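Local structure of extracellular PQQ-dependent sugar dehydrogenase (Coprinopsis cinerea, 6JT6) at residues A[12-17]-A[187-192]; A[24-29]-A[143-148]; A[41-46]-A[117-122]; A[64-69]-A[87-92]. The protein probably oxidises sugars with a pyrroloquinoline quinone cofactor and passes the electrons on through its haem-binding cytochrome b domain, the part described here. One frame throughout, in Å; residues are numbered along the deposited sequence.

Contact 1 (A[12-17]-A[187-192]); sequences TGVTFS and QQLTNA
Leu189 drives the forked end of its side chain between Thr12, Val14 and Phe16. The fork divides the work. CD2 takes the Thr12 side and lies 3.6 Å from Thr12 CG2, with Thr12 OG1 just as near. CD1 takes the other side and meets the ring atom CZ of Phe16 at 4.1 Å, coming obliquely to the ring. At the fork itself, Leu189 CG rests 3.9 Å from Val14 CG1, and both Val14 methyls also touch CD2. Leu189 CG is anti to its own carbonyl carbon (chi1 -69°), and this turns the fork from the helix toward the strand.

The arrangement is a helix lying on the face of a beta sheet. Leu189 belongs to helix 182-191 and Phe16 to strand 15-21. Ile31 of the next strand touches Val14, Phe16 and Leu189. Leu104 and Val117 of two further strands also reach Leu189, so the sheet side is densely packed.

The turn before the strand is held by Thr12. Its OG1 accepts from Val14 N at 3.3 Å, an ST turn, and is also hydrogen-bonded to Asp9.

Away from Leu189 the contact thins out. Gln188 offers its CB to Val14 CG1 at 4.2 Å, and Ala192 CB stands 4.5 Å from Thr12 CG2. On the exposed flank the amides pair among themselves. Gln188 NE2 donates to a lone pair of Gln187 OE1, in the carbonyl plane, at 2.9 Å. Gln187 NE2 donates in turn to Asn191 OD1 at 3.0 Å in a nearly straight bond (170°).

Contact 2 (A[24-29]-A[143-148]); sequences TDASWG and WAFHST. With HEM (protoporphyrin IX containing Fe), chain C.
The two sheets of the beta-sandwich cytochrome domain meet here, through Trp28 of strand 26-33 and Trp143 of strand 138-146. The axes of the short strand segments come within 8.9 Å of each other, with their directions at 145°. Trp143 CB sits squarely over the six-membered ring of Trp28, 3.7 Å from its centroid, a CH-pi contact. The indole of Trp143 turns its edge to the same ring in a tilted edge-to-face pair, planes at 51°. Its CE3 comes to 3.6 Å from Trp28 CH2. At the edge of the Trp28 ring and in its plane lies Ala144 O, 3.6 Å from CZ2. Trp28 NE1 is hydrogen-bonded to Gly58 O, on a strand of the opposite sheet.

Side chains alternate along strand 143-146, which gives it two roles. Trp143 and Phe145 enter the core between the sheets. Ala144 faces the other way and puts its CB 3.6 Å from the haem meso carbon CHD.

Phe145 CG is anti to the backbone N (chi1 -178°), which carries the ring in beside Thr24. Thr24 CB stands over one ring face, displaced toward the rim, and Thr24 CG2 is 3.4 Å from Phe145 CD2. With the ring gone, a serine in place of Phe145 would probably leave a gap between the sheets beside Thr24 and Ala26. Ala26 CB approaches obliquely, 3.7 Å from Phe145 CE1.

Contact 3 (A[41-46]-A[117-122]); sequences PDEFIG and VYRCQN. With NAG (2-acetamido-2-deoxy-beta-D-glucopyranose), chain B.
Glu43 and Arg119 form the charged part of this antiparallel strand pair, on the same sheet face as Ile45 and Gln121. With CG anti to the backbone N (chi1 -169°) and the chain extended to NE, Arg119 grips the carboxylate side-on. NE donates to Glu43 OE2 at 2.7 Å, almost straight (173°) and in the guanidinium plane. NH2 donates to the syn lone pair of Glu43 OE1 at 3.0 Å, with the two planes 43° apart. Tyr182 OH also bonds Glu43 OE2, and Gln121 CD covers one guanidinium face. A leucine in place of Arg119 would probably leave the Glu43 carboxylate without its charged mate.

In the backbone ladder, Phe44 with Cys120 and Gly46 with Tyr118 are hydrogen-bonded pairs, and Asn122 N to Asp42 O extends them.

Apolar contacts fill the other face. Cys120 CB lies over the Phe44 ring, 3.9 Å from its centroid, and its sulfur forms a disulfide with Cys123. Gly46 CA lies over the Tyr118 ring, 3.6 Å from the centroid. Phe44 CE1 meets Tyr118 CE1 at 3.7 Å.

Just past the strand, Asn122 ND2 is bonded to C1 of the N-linked sugar at 1.4 Å and is hydrogen-bonded to Gly98 O.

The chemistry divides by face. The aromatic side packs against Leu71 of the opposite sheet. On the other, two arginine N-H groups and a tyrosine hydroxyl probably keep Glu43 ionised.

Contact 4 (A[64-69]-A[87-92]); sequences SMRNNP and ATDYAP. With HEM (protoporphyrin IX containing Fe), chain C.
Tyr90 lays one ring face over pyrrole A of the haem, with Met65 SD at the ring edge in a Met-aromatic contact. HEM C2A stands 3.4 Å above the tyrosine plane, offset toward the rim. Arg66 CD lies more loosely over the opposite face. The site is a Met-His haem, as in the cytochrome domain of cellobiose dehydrogenase. Met65 SD binds the iron at 2.3 Å, and His164 NE2 is the other protein ligand. Met65 CG is anti to the backbone N (chi1 -175°) and the chain runs on extended, which carries the sulfur across the porphyrin to the metal. The methyl CE then packs 3.7 Å from Ala87 CB.

The propionate of ring D is held from both loops. Met65 N donates to HEM O1D at 2.9 Å, nearly straight (166°). A water donates to HEM O1D and accepts from Arg66 NE. It is also hydrogen-bonded to Ser64 OG and Tyr90 OH. Ser64 OG accepts from Arg66 N, an ST turn that shapes the backbone beside the metal ligand.

The two loops are joined directly by Asn67 N, which donates to Ala87 O at 2.9 Å. Arg66 bends at chi3 (-51°) and runs alongside Asp89, with CG 3.6 Å from Asp89 CA. Its guanidinium is met edge-on by waters. One of them accepts from Arg66 NH1 and donates to Thr88 O at 2.7 Å.

Overall arrangement
Contacts 1, 2 and 3 share the mixed sheet, where strands 15-21, 26-33, 43-51 and 113-121 lie side by side. Contact 1 sets the C-terminal helix on one face. Leu189 CD1 touches Ile45 CG2 of contact 3, whose centre is about 13 Å from that of contact 1. Contact 2 joins this sheet to the six-stranded one, its centre about 20 Å from that of contact 1. Contact 4 lies in loops of the six-stranded sheet, its centre about 30 Å from that of contact 1, on the opposite side of the chain's centre. The haem, touched by contacts 2 and 4, thus sits far from the helix. Along the chain each pair encloses the next, from 1 to 4.

Contact 1 (A[12-17]-A[187-192])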
# COMPACT_ATOMS: atom_id res chain seq x y z
N THR A 12 -11.29 8.40 -8.39
CA THR A 12 -11.36 9.42 -7.33
C THR A 12 -10.96 10.82 -7.77
O THR A 12 -11.19 11.77 -7.03
CB THR A 12 -10.44 9.03 -6.14
OG1 THR A 12 -9.07 8.98 -6.59
CG2 THR A 12 -10.83 7.67 -5.58
N GLY A 13 -10.34 10.94 -8.94
CA GLY A 13 -9.79 12.24 -9.39
C GLY A 13 -8.46 12.61 -8.75
O GLY A 13 -7.91 13.68 -9.03
N VAL A 14 -7.88 11.72 -7.94
CA VAL A 14 -6.57 12.04 -7.38
C VAL A 14 -5.45 11.44 -8.26
O VAL A 14 -5.72 10.58 -9.08
CB VAL A 14 -6.41 11.66 -5.86
CG1 VAL A 14 -7.68 11.94 -5.03
CG2 VAL A 14 -5.94 10.24 -5.69
N THR A 15 -4.21 11.88 -8.08
CA THR A 15 -3.11 11.35 -8.84
C THR A 15 -2.17 10.63 -7.87
O THR A 15 -1.94 11.11 -6.75
CB THR A 15 -2.33 12.44 -9.63
OG1 THR A 15 -1.73 13.34 -8.68
CG2 THR A 15 -3.25 13.18 -10.55
N PHE A 16 -1.70 9.44 -8.29
CA PHE A 16 -0.73 8.67 -7.47
C PHE A 16 0.58 8.56 -8.27
O PHE A 16 0.59 8.64 -9.52
CB PHE A 16 -1.23 7.24 -7.23
CG PHE A 16 -2.43 7.12 -6.33
CD1 PHE A 16 -2.29 6.72 -4.99
CD2 PHE A 16 -3.74 7.33 -6.83
CE1 PHE A 16 -3.42 6.58 -4.14
CE2 PHE A 16 -4.85 7.17 -6.00
CZ PHE A 16 -4.71 6.82 -4.67
N SER A 17 1.68 8.33 -7.55
CA SER A 17 2.83 7.68 -8.16
C SER A 17 2.54 6.16 -8.16
O SER A 17 2.50 5.50 -7.09
CB SER A 17 4.11 8.02 -7.39
OG SER A 17 5.19 7.27 -7.91
N GLN A 187 -8.40 14.07 2.18
CA GLN A 187 -9.84 14.34 2.38
C GLN A 187 -10.68 13.71 1.28
O GLN A 187 -11.68 13.03 1.58
CB GLN A 187 -10.13 15.85 2.52
CG GLN A 187 -11.62 16.24 2.56
CD GLN A 187 -12.32 16.29 1.20
OE1 GLN A 187 -11.84 16.93 0.24
NE2 GLN A 187 -13.44 15.61 1.11
N GLN A 188 -10.32 13.95 0.03
CA GLN A 188 -11.10 13.43 -1.12
C GLN A 188 -11.23 11.90 -1.06
O GLN A 188 -12.29 11.36 -1.27
CB GLN A 188 -10.47 13.82 -2.47
CG GLN A 188 -10.63 15.27 -2.85
CD GLN A 188 -12.06 15.64 -3.22
OE1 GLN A 188 -12.61 15.08 -4.16
NE2 GLN A 188 -12.68 16.56 -2.46
N LEU A 189 -10.12 11.22 -0.75
CA LEU A 189 -10.14 9.77 -0.72
C LEU A 189 -10.92 9.24 0.49
O LEU A 189 -11.60 8.22 0.39
CB LEU A 189 -8.68 9.22 -0.72
CG LEU A 189 -7.84 9.40 -2.01
CD1 LEU A 189 -6.38 9.07 -1.74
CD2 LEU A 189 -8.42 8.50 -3.09
N THR A 190 -10.83 9.94 1.63
CA THR A 190 -11.53 9.51 2.82
C THR A 190 -13.05 9.57 2.55
O THR A 190 -13.80 8.69 2.98
CB THR A 190 -11.17 10.39 4.05
OG1 THR A 190 -9.76 10.36 4.22
CG2 THR A 190 -11.85 9.89 5.35
N ASN A 191 -13.46 10.60 1.81
CA ASN A 191 -14.88 10.87 1.55
C ASN A 191 -15.46 10.13 0.33
O ASN A 191 -16.67 10.23 0.06
CB ASN A 191 -15.14 12.38 1.49
CG ASN A 191 -15.32 12.98 2.87
OD1 ASN A 191 -14.53 13.83 3.31
ND2 ASN A 191 -16.31 12.50 3.60
N ALA A 192 -14.62 9.42 -0.42
CA ALA A 192 -15.11 8.67 -1.56
C ALA A 192 -15.92 7.49 -1.00
O ALA A 192 -15.49 6.88 -0.03
CB ALA A 192 -13.97 8.20 -2.43

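Contact 2 (A[24-29]-A[143-148])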
# COMPACT_ATOMS: atom_id res chain seq x y z
N THR A 24 0.90 -9.69 -12.82
CA THR A 24 -0.15 -9.77 -11.82
C THR A 24 -1.40 -8.96 -12.17
O THR A 24 -2.50 -9.21 -11.64
CB THR A 24 0.39 -9.32 -10.45
OG1 THR A 24 0.80 -7.94 -10.51
CG2 THR A 24 1.59 -10.22 -10.03
N ASP A 25 -1.22 -7.98 -13.08
CA ASP A 25 -2.22 -6.94 -13.36
C ASP A 25 -2.65 -6.16 -12.10
O ASP A 25 -3.80 -5.73 -11.97
CB ASP A 25 -3.42 -7.51 -14.10
CG ASP A 25 -3.06 -8.04 -15.46
OD1 ASP A 25 -2.26 -7.37 -16.17
OD2 ASP A 25 -3.57 -9.13 -15.81
N ALA A 26 -1.72 -6.00 -11.18
CA ALA A 26 -1.99 -5.24 -9.98
C ALA A 26 -1.20 -3.94 -10.03
O ALA A 26 -0.20 -3.83 -10.78
CB ALA A 26 -1.62 -6.07 -8.77
N SER A 27 -1.64 -2.97 -9.22
CA SER A 27 -0.99 -1.66 -9.11
C SER A 27 -0.69 -1.29 -7.67
O SER A 27 -1.49 -1.60 -6.75
CB SER A 27 -1.94 -0.57 -9.61
OG SER A 27 -2.45 -0.85 -10.87
N TRP A 28 0.41 -0.59 -7.47
CA TRP A 28 0.80 -0.07 -6.13
C TRP A 28 0.94 1.43 -6.30
O TRP A 28 1.80 1.87 -7.04
CB TRP A 28 2.12 -0.69 -5.68
CG TRP A 28 1.98 -2.13 -5.24
CD1 TRP A 28 1.91 -2.61 -3.96
CD2 TRP A 28 1.89 -3.29 -6.11
NE1 TRP A 28 1.79 -4.00 -3.97
CE2 TRP A 28 1.78 -4.44 -5.27
CE3 TRP A 28 1.92 -3.47 -7.51
CZ2 TRP A 28 1.65 -5.73 -5.78
CZ3 TRP A 28 1.78 -4.78 -8.02
CH2 TRP A 28 1.67 -5.90 -7.14
N GLY A 29 0.08 2.21 -5.64
CA GLY A 29 0.10 3.67 -5.76
C GLY A 29 0.48 4.30 -4.43
O GLY A 29 0.18 3.73 -3.38
N TRP A 143 7.05 -5.16 -3.66
CA TRP A 143 5.64 -5.46 -3.95
C TRP A 143 5.47 -6.98 -3.79
O TRP A 143 6.41 -7.74 -4.05
CB TRP A 143 5.22 -4.98 -5.37
CG TRP A 143 6.01 -5.52 -6.50
CD1 TRP A 143 7.16 -4.98 -7.08
CD2 TRP A 143 5.76 -6.75 -7.20
NE1 TRP A 143 7.59 -5.78 -8.10
CE2 TRP A 143 6.77 -6.87 -8.20
CE3 TRP A 143 4.75 -7.74 -7.11
CZ2 TRP A 143 6.81 -7.96 -9.11
CZ3 TRP A 143 4.80 -8.83 -8.01
CH2 TRP A 143 5.85 -8.94 -8.98
N ALA A 144 4.29 -7.41 -3.36
CA ALA A 144 4.02 -8.83 -3.17
C ALA A 144 2.54 -9.09 -3.45
O ALA A 144 1.68 -8.21 -3.21
CB ALA A 144 4.42 -9.31 -1.76
N PHE A 145 2.23 -10.30 -3.94
CA PHE A 145 0.92 -10.55 -4.47
C PHE A 145 0.62 -12.02 -4.38
O PHE A 145 1.46 -12.84 -4.77
CB PHE A 145 0.94 -10.07 -5.92
CG PHE A 145 -0.36 -10.19 -6.66
CD1 PHE A 145 -1.35 -9.21 -6.55
CD2 PHE A 145 -0.55 -11.24 -7.58
CE1 PHE A 145 -2.54 -9.31 -7.30
CE2 PHE A 145 -1.73 -11.33 -8.33
CZ PHE A 145 -2.73 -10.37 -8.18
N HIS A 146 -0.56 -12.36 -3.86
CA HIS A 146 -1.06 -13.73 -4.01
C HIS A 146 -2.19 -13.71 -5.02
O HIS A 146 -3.24 -13.09 -4.80
CB HIS A 146 -1.57 -14.29 -2.71
CG HIS A 146 -1.53 -15.77 -2.68
ND1 HIS A 146 -2.28 -16.56 -3.52
CD2 HIS A 146 -0.76 -16.62 -1.96
CE1 HIS A 146 -2.02 -17.83 -3.28
NE2 HIS A 146 -1.09 -17.90 -2.34
N SER A 147 -1.98 -14.38 -6.14
CA SER A 147 -2.92 -14.32 -7.27
C SER A 147 -4.28 -14.96 -7.04
O SER A 147 -5.21 -14.73 -7.81
CB SER A 147 -2.25 -14.94 -8.52
OG SER A 147 -2.12 -16.35 -8.38
N THR A 148 -4.42 -15.80 -6.01
CA THR A 148 -5.69 -16.58 -5.86
C THR A 148 -6.27 -16.65 -4.47
O THR A 148 -7.48 -16.70 -4.33
CB THR A 148 -5.58 -18.05 -6.34
OG1 THR A 148 -4.70 -18.78 -5.45
CG2 THR A 148 -5.08 -18.12 -7.83
CHA HEM C . 10.47 -12.21 -1.25
CHB HEM C . 8.95 -15.83 1.64
CHC HEM C . 5.07 -13.21 2.92
CHD HEM C . 7.09 -9.32 0.71
C1A HEM C . 10.36 -13.44 -0.61
C2A HEM C . 11.21 -14.55 -0.86
C3A HEM C . 10.76 -15.57 -0.05
C4A HEM C . 9.65 -15.09 0.70
CMA HEM C . 11.34 -16.97 0.04
CAA HEM C . 12.38 -14.61 -1.83
CBA HEM C . 11.97 -14.47 -3.31
CGA HEM C . 10.89 -15.42 -3.76
O1A HEM C . 9.74 -15.02 -4.08
O2A HEM C . 11.14 -16.64 -3.83
C1B HEM C . 7.74 -15.44 2.22
C2B HEM C . 6.95 -16.32 3.04
C3B HEM C . 5.82 -15.59 3.38
C4B HEM C . 5.98 -14.26 2.75
CMB HEM C . 7.31 -17.77 3.42
CAB HEM C . 4.65 -15.95 4.21
CBB HEM C . 4.11 -17.17 4.25
C1C HEM C . 5.32 -11.88 2.50
C2C HEM C . 4.47 -10.78 2.75
C3C HEM C . 5.03 -9.66 2.13
C4C HEM C . 6.24 -10.09 1.47
CMC HEM C . 3.21 -10.87 3.59
CAC HEM C . 4.50 -8.27 2.17
CBC HEM C . 3.17 -8.01 2.16
C1D HEM C . 8.13 -9.86 -0.06
C2D HEM C . 8.95 -9.02 -0.96
C3D HEM C . 9.90 -9.81 -1.49
C4D HEM C . 9.66 -11.14 -0.89
CMD HEM C . 8.79 -7.56 -1.28
CAD HEM C . 10.94 -9.42 -2.53
CBD HEM C . 12.18 -8.73 -1.98
CGD HEM C . 13.03 -9.75 -1.27
O1D HEM C . 13.29 -9.68 -0.04
O2D HEM C . 13.44 -10.72 -1.93
NA HEM C . 9.39 -13.80 0.33
NB HEM C . 7.14 -14.26 2.08
NC HEM C . 6.35 -11.45 1.69
ND HEM C . 8.62 -11.13 -0.01
FE HEM C . 7.92 -12.63 1.00

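Contact 3 (A[41-46]-A[117-122])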
# COMPACT_ATOMS: atom_id res chain seq x y z
N PRO A 41 5.98 15.07 7.78
CA PRO A 41 5.75 14.08 6.77
C PRO A 41 5.96 12.66 7.31
O PRO A 41 6.72 11.89 6.72
CB PRO A 41 6.83 14.45 5.73
CG PRO A 41 7.96 15.04 6.54
CD PRO A 41 7.43 15.29 7.94
N ASP A 42 5.33 12.33 8.44
CA ASP A 42 5.46 10.97 8.99
C ASP A 42 4.28 10.09 8.58
O ASP A 42 3.73 9.33 9.40
CB ASP A 42 5.69 10.99 10.51
CG ASP A 42 6.13 9.63 11.07
OD1 ASP A 42 6.34 8.67 10.29
OD2 ASP A 42 6.25 9.52 12.30
N GLU A 43 3.90 10.21 7.31
CA GLU A 43 2.75 9.49 6.78
C GLU A 43 2.75 9.48 5.25
O GLU A 43 3.50 10.22 4.60
CB GLU A 43 1.45 10.10 7.32
CG GLU A 43 1.04 11.45 6.75
CD GLU A 43 -0.37 11.81 7.17
OE1 GLU A 43 -0.53 12.47 8.21
OE2 GLU A 43 -1.33 11.37 6.51
N PHE A 44 1.91 8.62 4.66
CA PHE A 44 1.65 8.65 3.23
C PHE A 44 0.30 8.00 2.99
O PHE A 44 -0.26 7.41 3.90
CB PHE A 44 2.76 7.96 2.41
CG PHE A 44 2.92 6.48 2.70
CD1 PHE A 44 2.25 5.53 1.94
CD2 PHE A 44 3.81 6.05 3.72
CE1 PHE A 44 2.37 4.17 2.21
CE2 PHE A 44 3.96 4.69 3.98
CZ PHE A 44 3.24 3.75 3.22
N ILE A 45 -0.20 8.14 1.77
CA ILE A 45 -1.39 7.45 1.32
C ILE A 45 -0.94 6.35 0.38
O ILE A 45 -0.09 6.59 -0.50
CB ILE A 45 -2.33 8.41 0.58
CG1 ILE A 45 -2.88 9.49 1.55
CG2 ILE A 45 -3.48 7.66 -0.11
CD1 ILE A 45 -3.48 10.69 0.80
N GLY A 46 -1.50 5.14 0.56
CA GLY A 46 -1.22 4.04 -0.36
C GLY A 46 -2.45 3.53 -1.09
O GLY A 46 -3.59 3.74 -0.65
N VAL A 117 -7.38 1.32 -0.26
CA VAL A 117 -6.77 2.64 -0.24
C VAL A 117 -6.56 2.95 1.24
O VAL A 117 -7.47 2.77 2.06
CB VAL A 117 -7.71 3.70 -0.86
CG1 VAL A 117 -7.00 5.07 -0.95
CG2 VAL A 117 -8.23 3.23 -2.21
N TYR A 118 -5.37 3.40 1.60
CA TYR A 118 -5.07 3.49 3.02
C TYR A 118 -4.21 4.70 3.35
O TYR A 118 -3.45 5.20 2.49
CB TYR A 118 -4.43 2.17 3.53
CG TYR A 118 -3.11 1.86 2.86
CD1 TYR A 118 -1.89 2.36 3.38
CD2 TYR A 118 -3.05 1.07 1.68
CE1 TYR A 118 -0.69 2.10 2.74
CE2 TYR A 118 -1.85 0.78 1.06
CZ TYR A 118 -0.67 1.31 1.58
OH TYR A 118 0.57 1.04 0.98
N ARG A 119 -4.37 5.19 4.57
CA ARG A 119 -3.45 6.12 5.17
C ARG A 119 -2.52 5.37 6.10
O ARG A 119 -2.95 4.55 6.88
CB ARG A 119 -4.23 7.20 5.94
CG ARG A 119 -3.38 8.40 6.41
CD ARG A 119 -4.14 9.13 7.53
NE ARG A 119 -3.54 10.42 7.84
CZ ARG A 119 -4.02 11.24 8.77
NH1 ARG A 119 -5.09 10.89 9.46
NH2 ARG A 119 -3.40 12.40 9.00
N CYS A 120 -1.23 5.68 6.04
CA CYS A 120 -0.24 4.99 6.87
C CYS A 120 0.51 6.04 7.64
O CYS A 120 1.36 6.75 7.07
CB CYS A 120 0.76 4.22 6.00
SG CYS A 120 1.63 2.86 6.84
N GLN A 121 0.25 6.12 8.93
CA GLN A 121 0.94 7.10 9.75
C GLN A 121 1.93 6.40 10.62
O GLN A 121 1.69 5.26 11.05
CB GLN A 121 -0.04 7.83 10.65
CG GLN A 121 -0.92 8.80 9.92
CD GLN A 121 -2.02 9.28 10.83
OE1 GLN A 121 -3.04 8.60 11.00
NE2 GLN A 121 -1.81 10.45 11.44
N ASN A 122 3.03 7.10 10.92
CA ASN A 122 4.16 6.50 11.62
C ASN A 122 4.72 5.32 10.80
O ASN A 122 4.90 4.20 11.30
CB ASN A 122 3.75 6.06 13.04
CG ASN A 122 4.93 5.68 13.90
OD1 ASN A 122 6.08 6.12 13.65
ND2 ASN A 122 4.68 4.84 14.92
C1 NAG B . 5.72 4.41 15.83
C2 NAG B . 5.24 4.23 17.27
C3 NAG B . 6.38 3.75 18.17
C4 NAG B . 7.15 2.56 17.59
C5 NAG B . 7.60 2.82 16.15
C6 NAG B . 8.06 1.52 15.50
C7 NAG B . 3.53 5.92 17.88
C8 NAG B . 3.42 7.35 18.33
N2 NAG B . 4.79 5.53 17.71
O3 NAG B . 5.82 3.38 19.43
O4 NAG B . 8.28 2.26 18.44
O5 NAG B . 6.53 3.34 15.33
O6 NAG B . 8.73 1.73 14.25
O7 NAG B . 2.55 5.20 17.71
O HOH W 1 7.60 6.49 11.43
O HOH W 2 0.73 12.33 10.62

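Contact 4 (A[64-69]-A[87-92])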
# COMPACT_ATOMS: atom_id res chain seq x y z
N SER A 64 13.44 -4.88 0.53
CA SER A 64 13.61 -6.23 1.01
C SER A 64 12.41 -6.63 1.88
O SER A 64 11.88 -5.80 2.67
CB SER A 64 14.93 -6.33 1.81
OG SER A 64 14.93 -7.54 2.54
N MET A 65 11.99 -7.88 1.75
CA MET A 65 11.00 -8.46 2.65
C MET A 65 11.49 -8.46 4.10
O MET A 65 10.68 -8.41 5.05
CB MET A 65 10.70 -9.91 2.25
CG MET A 65 9.58 -10.54 3.08
SD MET A 65 9.33 -12.28 2.79
CE MET A 65 8.41 -12.58 4.32
N ARG A 66 12.82 -8.49 4.26
CA ARG A 66 13.40 -8.59 5.59
C ARG A 66 13.64 -7.24 6.27
O ARG A 66 14.35 -6.36 5.74
CB ARG A 66 14.69 -9.40 5.58
CG ARG A 66 14.51 -10.87 5.18
CD ARG A 66 15.85 -11.48 4.75
NE ARG A 66 16.49 -10.61 3.74
CZ ARG A 66 17.55 -9.82 3.95
NH1 ARG A 66 18.15 -9.78 5.15
NH2 ARG A 66 18.00 -9.05 2.96
N ASN A 67 13.04 -7.10 7.46
CA ASN A 67 13.32 -5.98 8.37
C ASN A 67 12.85 -4.60 7.86
O ASN A 67 13.52 -3.58 8.02
CB ASN A 67 14.81 -6.00 8.79
CG ASN A 67 15.23 -7.37 9.29
OD1 ASN A 67 14.66 -7.88 10.27
ND2 ASN A 67 16.19 -7.99 8.63
N ASN A 68 11.67 -4.60 7.27
CA ASN A 68 11.03 -3.34 6.84
C ASN A 68 9.53 -3.55 7.05
O ASN A 68 9.06 -4.68 6.93
CB ASN A 68 11.32 -3.03 5.34
CG ASN A 68 12.80 -2.79 5.05
OD1 ASN A 68 13.38 -1.79 5.47
ND2 ASN A 68 13.40 -3.66 4.29
N PRO A 69 8.76 -2.48 7.35
CA PRO A 69 7.31 -2.63 7.40
C PRO A 69 6.77 -3.26 6.14
O PRO A 69 7.12 -2.84 5.02
CB PRO A 69 6.81 -1.17 7.51
CG PRO A 69 7.94 -0.47 8.21
CD PRO A 69 9.14 -1.06 7.49
N ALA A 87 8.95 -9.26 9.10
CA ALA A 87 9.65 -10.55 8.97
C ALA A 87 11.16 -10.32 9.19
O ALA A 87 11.75 -9.39 8.62
CB ALA A 87 9.43 -11.10 7.58
N THR A 88 11.81 -11.16 9.99
CA THR A 88 13.28 -11.05 10.10
C THR A 88 14.02 -11.96 9.10
O THR A 88 15.25 -11.89 9.00
CB THR A 88 13.76 -11.34 11.53
OG1 THR A 88 13.29 -12.63 11.91
CG2 THR A 88 13.21 -10.30 12.52
N ASP A 89 13.28 -12.81 8.39
CA ASP A 89 13.81 -13.65 7.31
C ASP A 89 12.69 -13.95 6.31
O ASP A 89 11.61 -13.33 6.39
CB ASP A 89 14.45 -14.94 7.84
CG ASP A 89 15.34 -15.63 6.78
OD1 ASP A 89 16.08 -14.95 6.04
OD2 ASP A 89 15.27 -16.86 6.64
N TYR A 90 12.94 -14.87 5.38
CA TYR A 90 11.96 -15.35 4.40
C TYR A 90 11.00 -16.34 5.03
O TYR A 90 10.99 -17.52 4.67
CB TYR A 90 12.66 -15.96 3.18
CG TYR A 90 13.38 -14.94 2.32
CD1 TYR A 90 12.78 -13.71 2.03
CD2 TYR A 90 14.66 -15.19 1.79
CE1 TYR A 90 13.41 -12.76 1.25
CE2 TYR A 90 15.31 -14.24 0.99
CZ TYR A 90 14.67 -13.01 0.73
OH TYR A 90 15.27 -12.02 -0.04
N ALA A 91 10.18 -15.84 5.95
CA ALA A 91 9.28 -16.66 6.76
C ALA A 91 7.96 -15.91 6.97
O ALA A 91 7.94 -14.70 6.77
CB ALA A 91 9.95 -16.94 8.10
N PRO A 92 6.86 -16.61 7.39
CA PRO A 92 5.61 -15.87 7.66
C PRO A 92 5.84 -14.63 8.56
O PRO A 92 6.40 -14.76 9.66
CB PRO A 92 4.71 -16.92 8.36
CG PRO A 92 5.20 -18.24 7.82
CD PRO A 92 6.66 -18.08 7.48
CHA HEM C . 10.47 -12.21 -1.25
CHB HEM C . 8.95 -15.83 1.64
CHC HEM C . 5.07 -13.21 2.92
CHD HEM C . 7.09 -9.32 0.71
C1A HEM C . 10.36 -13.44 -0.61
C2A HEM C . 11.21 -14.55 -0.86
C3A HEM C . 10.76 -15.57 -0.05
C4A HEM C . 9.65 -15.09 0.70
CMA HEM C . 11.34 -16.97 0.04
CAA HEM C . 12.38 -14.61 -1.83
CBA HEM C . 11.97 -14.47 -3.31
CGA HEM C . 10.89 -15.42 -3.76
O1A HEM C . 9.74 -15.02 -4.08
O2A HEM C . 11.14 -16.64 -3.83
C1B HEM C . 7.74 -15.44 2.22
C2B HEM C . 6.95 -16.32 3.04
C3B HEM C . 5.82 -15.59 3.38
C4B HEM C . 5.98 -14.26 2.75
CMB HEM C . 7.31 -17.77 3.42
CAB HEM C . 4.65 -15.95 4.21
CBB HEM C . 4.11 -17.17 4.25
C1C HEM C . 5.32 -11.88 2.50
C2C HEM C . 4.47 -10.78 2.75
C3C HEM C . 5.03 -9.66 2.13
C4C HEM C . 6.24 -10.09 1.47
CMC HEM C . 3.21 -10.87 3.59
CAC HEM C . 4.50 -8.27 2.17
CBC HEM C . 3.17 -8.01 2.16
C1D HEM C . 8.13 -9.86 -0.06
C2D HEM C . 8.95 -9.02 -0.96
C3D HEM C . 9.90 -9.81 -1.49
C4D HEM C . 9.66 -11.14 -0.89
CMD HEM C . 8.79 -7.56 -1.28
CAD HEM C . 10.94 -9.42 -2.53
CBD HEM C . 12.18 -8.73 -1.98
CGD HEM C . 13.03 -9.75 -1.27
O1D HEM C . 13.29 -9.68 -0.04
O2D HEM C . 13.44 -10.72 -1.93
NA HEM C . 9.39 -13.80 0.33
NB HEM C . 7.14 -14.26 2.08
NC HEM C . 6.35 -11.45 1.69
ND HEM C . 8.62 -11.13 -0.01
FE HEM C . 7.92 -12.63 1.00
O HOH W 3 15.49 -9.79 1.28
O HOH W 4 9.87 -7.18 7.35
O HOH W 5 17.53 -11.03 7.75